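Local coordinates for protein ricin B-related lectin (Polyporus squamosus, PDB 5MUA) that binds galactose through a beta-trefoil lectin domain and carries a calcium-activated papain-like protease domain that is inhibited by E-64, at residues Y70-G75 and G92-W97. Sequence-based numbering, arbitrary orientation. Where two conformers were deposited one is given.
Sequences YMDLAG and GDNQKW. With GAL (beta-D-galactopyranose), chain J.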
ATOM      1  N   TYR B  70     -19.363  17.027  15.730  1.00 10.99           N
ATOM      2  CA  TYR B  70     -20.428  17.638  14.946  1.00 11.18           C
ATOM      3  C   TYR B  70     -20.665  19.087  15.373  1.00 10.70           C
ATOM      4  O   TYR B  70     -20.774  19.391  16.558  1.00 11.26           O
ATOM      5  CB  TYR B  70     -21.727  16.835  15.114  1.00 11.20           C
ATOM      6  CG  TYR B  70     -21.644  15.496  14.381  1.00 11.34           C
ATOM      7  CD1 TYR B  70     -20.908  14.425  14.897  1.00 11.30           C
ATOM      8  CD2 TYR B  70     -22.245  15.322  13.127  1.00 12.58           C
ATOM      9  CE1 TYR B  70     -20.779  13.243  14.210  1.00 10.81           C
ATOM     10  CE2 TYR B  70     -22.207  14.107  12.476  1.00 12.74           C
ATOM     11  CZ  TYR B  70     -21.453  13.076  13.011  1.00 11.61           C
ATOM     12  OH  TYR B  70     -21.326  11.942  12.305  1.00 12.67           O
ATOM     13  N   MET B  71     -20.826  19.947  14.391  1.00 10.82           N
ATOM     14  CA  MET B  71     -21.217  21.372  14.627  1.00 10.79           C
ATOM     15  C   MET B  71     -22.584  21.348  15.321  1.00 10.94           C
ATOM     16  O   MET B  71     -23.541  20.703  14.850  1.00 10.27           O
ATOM     17  CB  MET B  71     -21.306  22.117  13.359  1.00 11.17           C
ATOM     18  CG  MET B  71     -21.538  23.604  13.551  1.00 10.89           C
ATOM     19  SD  MET B  71     -21.692  24.450  11.901  0.75 12.40           S
ATOM     20  CE  MET B  71     -19.991  24.757  11.417  0.75 12.73           C
ATOM     21  N   ASP B  72     -22.658  22.012  16.465  1.00 11.39           N
ATOM     22  CA  ASP B  72     -23.771  21.815  17.389  1.00 11.17           C
ATOM     23  C   ASP B  72     -24.107  23.200  18.002  1.00 12.25           C
ATOM     24  O   ASP B  72     -23.214  23.972  18.380  1.00 11.12           O
ATOM     25  CB  ASP B  72     -23.291  20.765  18.430  1.00 11.11           C
ATOM     26  CG  ASP B  72     -24.237  20.598  19.683  1.00 11.93           C
ATOM     27  OD1 ASP B  72     -24.484  21.610  20.409  1.00 11.55           O
ATOM     28  OD2 ASP B  72     -24.548  19.418  19.977  1.00 11.85           O
ATOM     29  N   LEU B  73     -25.403  23.506  18.068  1.00 11.44           N
ATOM     30  CA  LEU B  73     -25.852  24.762  18.666  1.00 12.09           C
ATOM     31  C   LEU B  73     -26.066  24.466  20.180  1.00 12.88           C
ATOM     32  O   LEU B  73     -26.970  23.680  20.554  1.00 11.50           O
ATOM     33  CB  LEU B  73     -27.135  25.241  18.004  1.00 11.85           C
ATOM     34  CG  LEU B  73     -27.656  26.572  18.538  1.00 13.51           C
ATOM     35  CD1 LEU B  73     -26.682  27.743  18.311  1.00 15.09           C
ATOM     36  CD2 LEU B  73     -28.909  26.887  17.774  1.00 14.67           C
ATOM     37  N   ALA B  74     -25.179  25.000  21.002  1.00 12.25           N
ATOM     38  CA  ALA B  74     -25.049  24.629  22.407  1.00 12.89           C
ATOM     39  C   ALA B  74     -26.344  24.708  23.148  1.00 13.69           C
ATOM     40  O   ALA B  74     -27.083  25.726  23.103  1.00 13.16           O
ATOM     41  CB  ALA B  74     -23.977  25.512  23.122  1.00 13.04           C
ATOM     42  N   GLY B  75     -26.710  23.612  23.772  1.00 13.01           N
ATOM     43  CA  GLY B  75     -27.897  23.590  24.602  1.00 14.20           C
ATOM     44  C   GLY B  75     -29.232  23.750  23.863  1.00 13.83           C
ATOM     45  O   GLY B  75     -30.298  23.964  24.500  1.00 14.73           O
ATOM     46  N   GLY B  92     -29.673  14.902  17.443  1.00 14.64           N
ATOM     47  CA  GLY B  92     -30.581  16.000  17.796  1.00 14.23           C
ATOM     48  C   GLY B  92     -30.706  16.997  16.645  1.00 14.02           C
ATOM     49  O   GLY B  92     -29.816  17.139  15.784  1.00 14.72           O
ATOM     50  N   ASP B  93     -31.784  17.762  16.669  1.00 13.47           N
ATOM     51  CA  ASP B  93     -32.039  18.729  15.633  1.00 13.70           C
ATOM     52  C   ASP B  93     -31.099  19.965  15.736  1.00 13.34           C
ATOM     53  O   ASP B  93     -30.985  20.759  14.759  1.00 15.21           O
ATOM     54  CB  ASP B  93     -33.476  19.147  15.677  1.00 14.97           C
ATOM     55  CG  ASP B  93     -34.377  18.141  14.984  1.00 17.43           C
ATOM     56  OD1 ASP B  93     -33.886  17.281  14.226  1.00 18.06           O
ATOM     57  OD2 ASP B  93     -35.572  18.285  15.169  1.00 17.80           O
ATOM     58  N   ASN B  94     -30.460  20.112  16.893  1.00 12.20           N
ATOM     59  CA  ASN B  94     -29.435  21.171  17.080  1.00 12.56           C
ATOM     60  C   ASN B  94     -28.080  20.758  16.514  1.00 12.33           C
ATOM     61  O   ASN B  94     -27.088  21.452  16.705  1.00 11.25           O
ATOM     62  CB  ASN B  94     -29.272  21.565  18.549  1.00 12.85           C
ATOM     63  CG  ASN B  94     -28.617  20.449  19.395  1.00 13.48           C
ATOM     64  OD1 ASN B  94     -28.929  19.262  19.216  1.00 12.79           O
ATOM     65  ND2 ASN B  94     -27.721  20.829  20.285  1.00 12.55           N
ATOM     66  N   GLN B  95     -27.982  19.606  15.886  1.00 12.60           N
ATOM     67  CA  GLN B  95     -26.827  19.248  14.996  1.00 12.52           C
ATOM     68  C   GLN B  95     -27.204  19.126  13.519  1.00 12.62           C
ATOM     69  O   GLN B  95     -26.422  18.607  12.704  1.00 12.19           O
ATOM     70  CB  GLN B  95     -26.160  17.927  15.472  1.00 12.88           C
ATOM     71  CG  GLN B  95     -25.704  18.051  16.925  1.00 12.32           C
ATOM     72  CD  GLN B  95     -24.994  16.834  17.419  1.00 13.88           C
ATOM     73  OE1 GLN B  95     -25.017  15.759  16.752  1.00 12.21           O
ATOM     74  NE2 GLN B  95     -24.249  17.001  18.521  1.00 13.64           N
ATOM     75  N   LYS B  96     -28.430  19.512  13.164  1.00 12.50           N
ATOM     76  CA  LYS B  96     -28.874  19.511  11.811  1.00 12.62           C
ATOM     77  C   LYS B  96     -29.001  20.944  11.351  1.00 12.66           C
ATOM     78  O   LYS B  96     -29.486  21.819  12.111  1.00 12.84           O
ATOM     79  CB  LYS B  96     -30.232  18.839  11.687  1.00 15.58           C
ATOM     80  CG  LYS B  96     -30.154  17.322  11.937  1.00 17.93           C
ATOM     81  CD  LYS B  96     -31.553  16.699  11.820  1.00 19.76           C
ATOM     82  CE  LYS B  96     -31.534  15.191  11.654  1.00 23.81           C
ATOM     83  NZ  LYS B  96     -31.117  14.515  12.879  1.00 28.14           N
ATOM     84  N   TRP B  97     -28.556  21.144  10.128  1.00 12.16           N
ATOM     85  CA  TRP B  97     -28.330  22.488   9.553  1.00 12.42           C
ATOM     86  C   TRP B  97     -28.935  22.606   8.158  1.00 12.65           C
ATOM     87  O   TRP B  97     -28.695  21.747   7.307  1.00 13.59           O
ATOM     88  CB  TRP B  97     -26.833  22.765   9.516  1.00 11.71           C
ATOM     89  CG  TRP B  97     -26.220  22.725  10.863  1.00 12.92           C
ATOM     90  CD1 TRP B  97     -25.538  21.688  11.425  1.00 11.51           C
ATOM     91  CD2 TRP B  97     -26.256  23.753  11.863  1.00 12.37           C
ATOM     92  NE1 TRP B  97     -25.196  22.000  12.683  1.00 12.42           N
ATOM     93  CE2 TRP B  97     -25.595  23.255  12.995  1.00 11.45           C
ATOM     94  CE3 TRP B  97     -26.804  25.028  11.922  1.00 12.25           C
ATOM     95  CZ2 TRP B  97     -25.412  24.008  14.176  1.00 11.65           C
ATOM     96  CZ3 TRP B  97     -26.586  25.831  13.091  1.00 12.49           C
ATOM     97  CH2 TRP B  97     -25.954  25.320  14.210  1.00 11.83           C
TER
HETATM   98  C1  GAL J 301     -26.864  19.753  25.423  1.00 20.65           C
HETATM   99  C2  GAL J 301     -27.131  19.361  23.971  1.00 19.11           C
HETATM  100  C3  GAL J 301     -25.887  19.001  23.183  1.00 17.16           C
HETATM  101  C4  GAL J 301     -24.835  20.101  23.391  1.00 17.50           C
HETATM  102  C5  GAL J 301     -24.641  20.395  24.902  1.00 20.12           C
HETATM  103  C6  GAL J 301     -23.720  21.562  25.187  1.00 22.85           C
HETATM  104  O1  GAL J 301     -28.067  20.287  25.892  1.00 22.11           O
HETATM  105  O2  GAL J 301     -28.005  18.218  23.972  1.00 19.75           O
HETATM  106  O3  GAL J 301     -26.299  18.814  21.804  1.00 17.01           O
HETATM  107  O4  GAL J 301     -25.337  21.274  22.698  1.00 14.69           O
HETATM  108  O5  GAL J 301     -25.891  20.740  25.522  1.00 20.40           O
HETATM  109  O6  GAL J 301     -23.529  21.646  26.589  1.00 27.41           O
HETATM  110  O   HOH W   1     -23.784  18.825  12.634  1.00 12.72           O
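Asp-72 and Leu-73, on the edge strand 70-73, meet Asn-94 and Gln-95 of the 3-10 segment 93-95 in a largely buried, polar contact that builds one galactose site of the lectin domain. Backbone and amide bonds clamp the two segments together: Leu-73 N donates to Asn-94 O (3.0 Å), while Asn-94 ND2 returns a nearly straight bond to Leu-73 O. With its CG between the backbone N and the carbonyl carbon (chi1 70°), Asn-94 turns its amide to the strand, and ND2 also donates to the sugar O3 at 2.9 Å. Asp-72 grips the galactose with both carboxylate oxygens, O4 donating to OD1 and O3 to OD2 (2.6 Å). The extended Gln-95 side chain brings NE2 to the anti lone pair of Asp-72 OD2 (2.8 Å), its amide plane turned 72° from the carboxylate. This second-shell bond helps to fix the rotation of the carboxylate; Arg-88 O and Thr-90 N hold the Gln-95 amide in turn. Gly-75 N donates to the same O4 that Asp-72 OD1 accepts from, and His-76 also binds the sugar. On the side away from the sugar, Trp-97 NE1 donates to Met-71 O (3.0 Å), from well above the carbonyl plane but within the plane of the indole. In the modelled conformer, Met-71 SD makes a Met-aromatic contact over one indole face, 4.4 Å from the five-membered ring centroid, and Leu-73 CB packs against CH2. An aspartate on a strand and an asparagine just ahead of a Gln-x-Trp motif are the signature of a ricin-type beta-trefoil galactose site.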